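Local structure of nucleoside diphosphate kinase (Aquifex aeolicus, 3ZTP) at residues I9-A14 with V64-S69; F40-E45 with G70-A75. The protein probably transfers the gamma phosphate of ATP to nucleoside diphosphates through a phosphorylated active-site intermediate, supplying the cell with its other nucleoside triphosphates. All blocks are in the same frame, centred on the assembly; numbering follows the deposited sequence. Where two conformers were deposited one is given.

Contact 1: I9-A14 with V64-S69; sequences IVKPDA and VEFMSS. With SO4 (sulfate ion), chain D.
P12 lies over one face of the F66 ring, its CD 4.2 Å from the ring centroid and 24° off the normal, a CH-pi contact displaced toward the rim. At the ring's edge stands the carboxylate of D13, with OD1 3.5 Å from F66 CZ; carboxylate and ring planes are 71° apart, and the slightly positive rim of a phenyl ring suits such a neighbour. The other carboxylate oxygen, OD2, is bonded to the backbone N of A118. F66 reaches this place because its CG stands anti to the backbone N (chi1 172°), carrying the ring out beside the helix toward residues 9-14. Proline is apt at the first turn of helix 12-17, where its missing N-H costs no bond, and P12 CG also packs on F66 O at 3.4 Å. F66 O accepts from S69 N and from S69 OG, the latter at 2.6 Å, so it is gripped twice by the same residue.

M67 is bent at chi2 and chi3, which brings its flexible thioether against the lysine: M67 SD is 3.7 Å from K11 CG, and M67 CE meets I9 CG2 at 4.0 Å. Beyond CG the lysine runs extended, its methylenes apolar and its ammonium bonded to N117 and weakly to two oxygens of a sulfate. K11 is predicted to bind ATP, and the sulfate, also held by Y51 and H120, is consistent with a phosphate position.

The contact thus joins the end of strand 3-10 and the start of helix 12-17 to residues 64-69, on helix 60-67 and the turn that follows, with strand 72-78 packing on I9 and P12.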
ATOM      1  N   ILE A   9     -16.026   7.542  -3.311  1.00  6.32           N
ATOM      2  CA  ILE A   9     -15.236   7.095  -4.474  1.00  7.00           C
ATOM      3  C   ILE A   9     -15.645   7.944  -5.662  1.00  6.82           C
ATOM      4  O   ILE A   9     -16.827   7.988  -6.011  1.00  6.59           O
ATOM      5  CB  ILE A   9     -15.436   5.615  -4.824  1.00  7.00           C
ATOM      6  CG1 ILE A   9     -15.174   4.756  -3.592  1.00  8.49           C
ATOM      7  CG2 ILE A   9     -14.496   5.253  -5.952  1.00  8.76           C
ATOM      8  CD1 ILE A   9     -15.470   3.263  -3.826  1.00 12.30           C
ATOM      9  N   VAL A  10     -14.662   8.594  -6.282  1.00  5.99           N
ATOM     10  CA  VAL A  10     -14.883   9.332  -7.530  1.00  6.28           C
ATOM     11  C   VAL A  10     -14.817   8.314  -8.648  1.00  6.85           C
ATOM     12  O   VAL A  10     -13.794   7.625  -8.810  1.00  7.35           O
ATOM     13  CB  VAL A  10     -13.860  10.454  -7.696  1.00  6.92           C
ATOM     14  CG1 VAL A  10     -14.043  11.188  -9.025  1.00  7.52           C
ATOM     15  CG2 VAL A  10     -13.957  11.417  -6.515  1.00  8.32           C
ATOM     16  N   LYS A  11     -15.917   8.169  -9.370  1.00  6.98           N
ATOM     17  CA  LYS A  11     -16.109   7.081 -10.315  1.00  7.47           C
ATOM     18  C   LYS A  11     -15.459   7.405 -11.658  1.00  8.10           C
ATOM     19  O   LYS A  11     -15.065   8.546 -11.932  1.00  8.83           O
ATOM     20  CB  LYS A  11     -17.603   6.794 -10.482  1.00  7.81           C
ATOM     21  CG  LYS A  11     -18.319   6.436  -9.210  1.00  8.33           C
ATOM     22  CD  LYS A  11     -19.784   6.076  -9.450  1.00  8.54           C
ATOM     23  CE  LYS A  11     -20.475   5.507  -8.233  1.00  8.92           C
ATOM     24  NZ  LYS A  11     -21.910   5.266  -8.444  1.00 11.09           N
ATOM     25  N   PRO A  12     -15.326   6.399 -12.526  1.00  7.63           N
ATOM     26  CA  PRO A  12     -14.562   6.648 -13.749  1.00  8.61           C
ATOM     27  C   PRO A  12     -15.156   7.718 -14.667  1.00  9.53           C
ATOM     28  O   PRO A  12     -14.407   8.334 -15.444  1.00  9.78           O
ATOM     29  CB  PRO A  12     -14.505   5.266 -14.423  1.00  9.75           C
ATOM     30  CG  PRO A  12     -14.601   4.321 -13.302  1.00  9.19           C
ATOM     31  CD  PRO A  12     -15.595   4.958 -12.348  1.00  8.13           C
ATOM     32  N   ASP A  13     -16.473   7.917 -14.634  1.00  8.47           N
ATOM     33  CA  ASP A  13     -17.068   8.990 -15.431  1.00  8.72           C
ATOM     34  C   ASP A  13     -16.537  10.360 -15.015  1.00 10.30           C
ATOM     35  O   ASP A  13     -16.154  11.163 -15.873  1.00 11.58           O
ATOM     36  CB  ASP A  13     -18.594   8.948 -15.406  1.00  9.95           C
ATOM     37  CG  ASP A  13     -19.185   9.012 -14.003  1.00  8.89           C
ATOM     38  OD1 ASP A  13     -18.564   8.526 -13.031  1.00  9.68           O
ATOM     39  OD2 ASP A  13     -20.308   9.548 -13.880  1.00 10.50           O
ATOM     40  N   ALA A  14     -16.535  10.640 -13.721  1.00  9.16           N
ATOM     41  CA  ALA A  14     -16.047  11.921 -13.233  1.00  8.62           C
ATOM     42  C   ALA A  14     -14.542  12.031 -13.405  1.00  8.96           C
ATOM     43  O   ALA A  14     -14.022  13.121 -13.658  1.00 10.32           O
ATOM     44  CB  ALA A  14     -16.457  12.111 -11.760  1.00 10.23           C
ATOM     45  N   VAL A  64     -20.437  -3.440 -11.818  1.00 12.30           N
ATOM     46  CA  VAL A  64     -19.132  -4.022 -11.590  1.00 11.63           C
ATOM     47  C   VAL A  64     -18.203  -3.701 -12.747  1.00 11.12           C
ATOM     48  O   VAL A  64     -17.047  -3.328 -12.530  1.00 11.71           O
ATOM     49  CB  VAL A  64     -19.248  -5.519 -11.397  1.00 13.03           C
ATOM     50  CG1 VAL A  64     -17.881  -6.207 -11.514  1.00 14.16           C
ATOM     51  CG2 VAL A  64     -19.908  -5.801 -10.057  1.00 16.00           C
ATOM     52  N   GLU A  65     -18.686  -3.839 -13.979  1.00 11.82           N
ATOM     53  CA  GLU A  65     -17.866  -3.523 -15.146  1.00 12.44           C
ATOM     54  C   GLU A  65     -17.454  -2.040 -15.135  1.00 11.06           C
ATOM     55  O   GLU A  65     -16.291  -1.701 -15.323  1.00 13.00           O
ATOM     56  CB  GLU A  65     -18.618  -3.839 -16.454  1.00 16.55           C
ATOM     57  CG  GLU A  65     -17.832  -3.442 -17.695  1.00 21.41           C
ATOM     58  CD  GLU A  65     -18.557  -3.729 -19.002  1.00 29.44           C
ATOM     59  OE1 GLU A  65     -19.778  -3.485 -19.075  1.00 29.26           O
ATOM     60  OE2 GLU A  65     -17.889  -4.178 -19.962  1.00 32.50           O
ATOM     61  N   PHE A  66     -18.423  -1.159 -14.895  1.00 11.00           N
ATOM     62  CA  PHE A  66     -18.153   0.273 -14.877  1.00 11.21           C
ATOM     63  C   PHE A  66     -17.107   0.623 -13.822  1.00 10.09           C
ATOM     64  O   PHE A  66     -16.145   1.347 -14.087  1.00 10.06           O
ATOM     65  CB  PHE A  66     -19.461   1.017 -14.612  1.00 11.62           C
ATOM     66  CG  PHE A  66     -19.301   2.499 -14.386  1.00  9.75           C
ATOM     67  CD1 PHE A  66     -18.602   3.290 -15.287  1.00 11.33           C
ATOM     68  CD2 PHE A  66     -19.882   3.094 -13.287  1.00 10.25           C
ATOM     69  CE1 PHE A  66     -18.482   4.662 -15.070  1.00 11.87           C
ATOM     70  CE2 PHE A  66     -19.783   4.461 -13.090  1.00 12.26           C
ATOM     71  CZ  PHE A  66     -19.075   5.226 -13.959  1.00 10.96           C
ATOM     72  N   MET A  67     -17.304   0.106 -12.622  1.00  9.22           N
ATOM     73  CA  MET A  67     -16.434   0.457 -11.512  1.00  8.75           C
ATOM     74  C   MET A  67     -15.035  -0.148 -11.594  1.00 10.29           C
ATOM     75  O   MET A  67     -14.139   0.243 -10.829  1.00 11.16           O
ATOM     76  CB  MET A  67     -17.116   0.152 -10.168  1.00  9.75           C
ATOM     77  CG  MET A  67     -18.262   1.123  -9.859  1.00  8.96           C
ATOM     78  SD  MET A  67     -17.747   2.858  -9.743  1.00  9.84           S
ATOM     79  CE  MET A  67     -16.773   2.803  -8.228  1.00 10.19           C
ATOM     80  N   SER A  68     -14.858  -1.096 -12.506  1.00 10.01           N
ATOM     81  CA  SER A  68     -13.553  -1.694 -12.773  1.00 11.12           C
ATOM     82  C   SER A  68     -13.024  -1.285 -14.146  1.00 11.56           C
ATOM     83  O   SER A  68     -12.038  -1.859 -14.606  1.00 13.90           O
ATOM     84  CB  SER A  68     -13.610  -3.229 -12.654  1.00 12.32           C
ATOM     85  OG  SER A  68     -14.565  -3.817 -13.526  1.00 12.59           O
ATOM     86  N   SER A  69     -13.648  -0.306 -14.802  1.00 11.55           N
ATOM     87  CA  SER A  69     -13.320   0.052 -16.188  1.00 12.86           C
ATOM     88  C   SER A  69     -12.178   1.034 -16.327  1.00 14.21           C
ATOM     89  O   SER A  69     -11.691   1.276 -17.418  1.00 17.23           O
ATOM     90  CB  SER A  69     -14.550   0.615 -16.914  1.00 13.41           C
ATOM     91  OG  SER A  69     -14.922   1.869 -16.379  1.00 14.68           O
TER
HETATM   92  S   SO4 D 510     -22.828   3.624  -5.821  0.61 29.77           S
HETATM   93  O1  SO4 D 510     -23.140   5.049  -5.813  0.61 35.26           O
HETATM   94  O2  SO4 D 510     -23.150   3.057  -4.512  0.61 37.69           O
HETATM   95  O3  SO4 D 510     -23.637   2.887  -6.789  0.61 34.25           O
HETATM   96  O4  SO4 D 510     -21.449   3.419  -6.167  0.61 20.32           O

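Contact 2: F40-E45 with G70-A75; sequences FRFTPE and GPVVAA
F40 and V72 face each other as an antiparallel hydrogen-bonded pair, and the tight part of the contact gathers round them. F40 N donates a hydrogen bond to V72 O at 3.0 Å, and V72 N returns a bond to F40 O at 2.9 Å, with an N-H...O angle of 169°. On the same side of the sheet the V72 methyl CG2 sits over one face of the F40 ring, 3.8 Å from its centroid, a CH-pi contact offset toward the rim. The CB of A74 lies in plane at the ring's edge, 3.8 Å from F40 CE1; a small residue fits beside so broad a ring. With CG between the backbone N and the carbonyl carbon (chi1 67°), the ring is turned back across the neighbouring strand. F42 adds a second aromatic wall, F40 CE2 lying over the centre of its ring. An alanine in place of F40 would probably leave the V72 methyl and the F42 face without their aromatic partner and open a gap beside I135.

This pairing joins strands 33-40 and 72-78 of the antiparallel sheet of the nucleoside diphosphate kinase fold, and helix 125-135 covers the face that bears F40 and A74. L139 of a third subunit also packs on F40.

Past F40 the two chains part, and the junction becomes looser and wetter. A water accepts from F42 N and donates to G70 O, bridging backbones that no longer bond directly. R41, exposed, bends at chi2 and lays its guanidinium flat over the G70 backbone, G70 N standing 3.6 Å above the plane; a glycine suits this place because a CB here, though turned away from R41, would be crowded by the ring of P71. The R41 NH2 is bonded to S68 O.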
ATOM      1  N   PHE A  40      -6.628   3.988  -7.289  1.00  7.45           N
ATOM      2  CA  PHE A  40      -6.420   2.570  -7.459  1.00  7.46           C
ATOM      3  C   PHE A  40      -7.352   2.097  -8.560  1.00  8.87           C
ATOM      4  O   PHE A  40      -8.156   2.880  -9.087  1.00  9.05           O
ATOM      5  CB  PHE A  40      -6.662   1.811  -6.134  1.00  8.14           C
ATOM      6  CG  PHE A  40      -8.077   1.845  -5.687  1.00  7.74           C
ATOM      7  CD1 PHE A  40      -8.577   2.957  -5.035  1.00  8.80           C
ATOM      8  CD2 PHE A  40      -8.946   0.781  -5.971  1.00  8.69           C
ATOM      9  CE1 PHE A  40      -9.919   3.025  -4.661  1.00  9.10           C
ATOM     10  CE2 PHE A  40     -10.286   0.839  -5.557  1.00  9.56           C
ATOM     11  CZ  PHE A  40     -10.758   1.972  -4.923  1.00  9.67           C
ATOM     12  N   ARG A  41      -7.245   0.827  -8.919  1.00  8.34           N
ATOM     13  CA  ARG A  41      -8.127   0.237  -9.917  1.00  9.31           C
ATOM     14  C   ARG A  41      -8.745  -1.027  -9.340  1.00  9.66           C
ATOM     15  O   ARG A  41      -8.031  -1.977  -8.985  1.00  9.47           O
ATOM     16  CB  ARG A  41      -7.345  -0.081 -11.172  1.00 12.55           C
ATOM     17  CG  ARG A  41      -8.154  -0.882 -12.175  1.00 20.72           C
ATOM     18  CD  ARG A  41      -8.287  -0.149 -13.440  1.00 24.97           C
ATOM     19  NE  ARG A  41      -9.095  -0.869 -14.420  1.00 18.88           N
ATOM     20  CZ  ARG A  41      -8.915  -0.744 -15.719  1.00 20.63           C
ATOM     21  NH1 ARG A  41      -7.971   0.070 -16.181  1.00 22.62           N
ATOM     22  NH2 ARG A  41      -9.697  -1.409 -16.549  1.00 21.39           N
ATOM     23  N   PHE A  42     -10.058  -1.049  -9.200  1.00  9.81           N
ATOM     24  CA  PHE A  42     -10.757  -2.279  -8.842  1.00  9.00           C
ATOM     25  C   PHE A  42     -10.574  -3.307  -9.960  1.00  9.20           C
ATOM     26  O   PHE A  42     -10.828  -2.996 -11.138  1.00 10.97           O
ATOM     27  CB  PHE A  42     -12.275  -2.045  -8.773  1.00  9.07           C
ATOM     28  CG  PHE A  42     -12.798  -1.439  -7.507  1.00  8.17           C
ATOM     29  CD1 PHE A  42     -12.723  -2.105  -6.295  1.00  9.55           C
ATOM     30  CD2 PHE A  42     -13.460  -0.227  -7.549  1.00  8.71           C
ATOM     31  CE1 PHE A  42     -13.268  -1.575  -5.150  1.00  7.81           C
ATOM     32  CE2 PHE A  42     -14.007   0.311  -6.392  1.00 10.84           C
ATOM     33  CZ  PHE A  42     -13.909  -0.361  -5.189  1.00  9.18           C
ATOM     34  N   THR A  43     -10.190  -4.526  -9.587  1.00  9.95           N
ATOM     35  CA  THR A  43     -10.467  -5.664 -10.470  1.00 10.45           C
ATOM     36  C   THR A  43     -11.977  -5.910 -10.473  1.00  9.79           C
ATOM     37  O   THR A  43     -12.679  -5.482  -9.570  1.00 10.14           O
ATOM     38  CB  THR A  43      -9.794  -6.942  -9.970  1.00 11.43           C
ATOM     39  OG1 THR A  43     -10.346  -7.266  -8.692  1.00 12.26           O
ATOM     40  CG2 THR A  43      -8.298  -6.742  -9.837  1.00 12.71           C
ATOM     41  N   PRO A  44     -12.494  -6.610 -11.482  1.00 10.99           N
ATOM     42  CA  PRO A  44     -13.914  -6.937 -11.438  1.00 12.36           C
ATOM     43  C   PRO A  44     -14.293  -7.708 -10.171  1.00 11.99           C
ATOM     44  O   PRO A  44     -15.347  -7.458  -9.585  1.00 11.64           O
ATOM     45  CB  PRO A  44     -14.108  -7.778 -12.716  1.00 13.43           C
ATOM     46  CG  PRO A  44     -13.080  -7.236 -13.667  1.00 15.06           C
ATOM     47  CD  PRO A  44     -11.881  -6.955 -12.773  1.00 15.18           C
ATOM     48  N   GLU A  45     -13.440  -8.611  -9.724  1.00 11.70           N
ATOM     49  CA  GLU A  45     -13.720  -9.375  -8.540  0.71 12.11           C
ATOM     50  C   GLU A  45     -13.837  -8.478  -7.299  1.00 10.51           C
ATOM     51  O   GLU A  45     -14.764  -8.620  -6.499  1.00 13.33           O
ATOM     52  CB  GLU A  45     -12.613 -10.410  -8.363  0.71 14.82           C
ATOM     53  CG  GLU A  45     -12.513 -11.461  -9.507  0.71 26.60           C
ATOM     54  CD  GLU A  45     -12.167 -10.903 -10.917  0.71 41.46           C
ATOM     55  OE1 GLU A  45     -11.249 -10.056 -11.092  0.71 17.68           O
ATOM     56  OE2 GLU A  45     -12.822 -11.359 -11.881  0.71 54.06           O
ATOM     57  N   GLY A  70     -11.748   1.599 -15.207  1.00 12.42           N
ATOM     58  CA  GLY A  70     -10.652   2.545 -15.205  1.00 11.86           C
ATOM     59  C   GLY A  70     -10.349   2.898 -13.768  1.00 11.27           C
ATOM     60  O   GLY A  70     -11.069   2.484 -12.865  1.00 11.10           O
ATOM     61  N   PRO A  71      -9.280   3.649 -13.545  1.00 10.57           N
ATOM     62  CA  PRO A  71      -8.967   3.980 -12.155  1.00 10.02           C
ATOM     63  C   PRO A  71     -10.035   4.849 -11.486  1.00  8.53           C
ATOM     64  O   PRO A  71     -10.785   5.605 -12.148  1.00  9.06           O
ATOM     65  CB  PRO A  71      -7.646   4.742 -12.241  1.00 13.38           C
ATOM     66  CG  PRO A  71      -7.322   4.906 -13.687  1.00 15.87           C
ATOM     67  CD  PRO A  71      -8.292   4.141 -14.515  1.00 11.29           C
ATOM     68  N   VAL A  72     -10.100   4.747 -10.165  1.00  7.15           N
ATOM     69  CA  VAL A  72     -10.958   5.566  -9.334  1.00  6.50           C
ATOM     70  C   VAL A  72     -10.132   6.164  -8.230  1.00  6.82           C
ATOM     71  O   VAL A  72      -8.981   5.765  -8.008  1.00  7.23           O
ATOM     72  CB  VAL A  72     -12.134   4.756  -8.733  1.00  6.77           C
ATOM     73  CG1 VAL A  72     -13.071   4.248  -9.834  1.00  9.24           C
ATOM     74  CG2 VAL A  72     -11.665   3.553  -7.928  1.00  8.19           C
ATOM     75  N   VAL A  73     -10.700   7.130  -7.529  1.00  6.59           N
ATOM     76  CA  VAL A  73     -10.053   7.708  -6.356  1.00  6.11           C
ATOM     77  C   VAL A  73     -11.002   7.631  -5.195  1.00  7.59           C
ATOM     78  O   VAL A  73     -12.142   8.095  -5.260  1.00  7.01           O
ATOM     79  CB  VAL A  73      -9.646   9.169  -6.592  1.00  5.68           C
ATOM     80  CG1 VAL A  73      -9.218   9.830  -5.286  1.00  6.18           C
ATOM     81  CG2 VAL A  73      -8.517   9.230  -7.634  1.00  7.67           C
ATOM     82  N   ALA A  74     -10.541   7.061  -4.096  1.00  5.66           N
ATOM     83  CA  ALA A  74     -11.315   7.022  -2.862  1.00  5.15           C
ATOM     84  C   ALA A  74     -10.716   7.945  -1.813  1.00  5.52           C
ATOM     85  O   ALA A  74      -9.501   8.187  -1.797  1.00  6.31           O
ATOM     86  CB  ALA A  74     -11.366   5.585  -2.309  1.00  6.77           C
ATOM     87  N   ALA A  75     -11.587   8.463  -0.935  1.00  5.98           N
ATOM     88  CA  ALA A  75     -11.175   9.290   0.192  1.00  5.71           C
ATOM     89  C   ALA A  75     -12.015   8.973   1.395  1.00  8.23           C
ATOM     90  O   ALA A  75     -13.210   8.659   1.262  1.00  8.37           O
ATOM     91  CB  ALA A  75     -11.322  10.766  -0.142  1.00  7.56           C
TER
HETATM   92  O   HOH W   1     -11.518   0.972 -10.573  1.00  9.38           O

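How the contacts relate
The centres of contacts 1 and 2 lie about 7 Å apart, on the same side of the chain's centre, and their segments alternate along the chain: 9-14, 40-45, 64-69, then 70-75. Residues 64-69 run straight into 70-75, so helix 60-67 and the start of strand 72-78 carry one contact each. Strands 3-10 and 72-78 are neighbours in the sheet, probably linked by a bond from V10 N to V73 O at 2.8 Å. Contact 2 joins strand 33-40, one of the two edge strands within this chain, to strand 72-78 and packs against two neighbouring subunits, whereas contact 1 lies beside the predicted catalytic H120 and touches no other subunit.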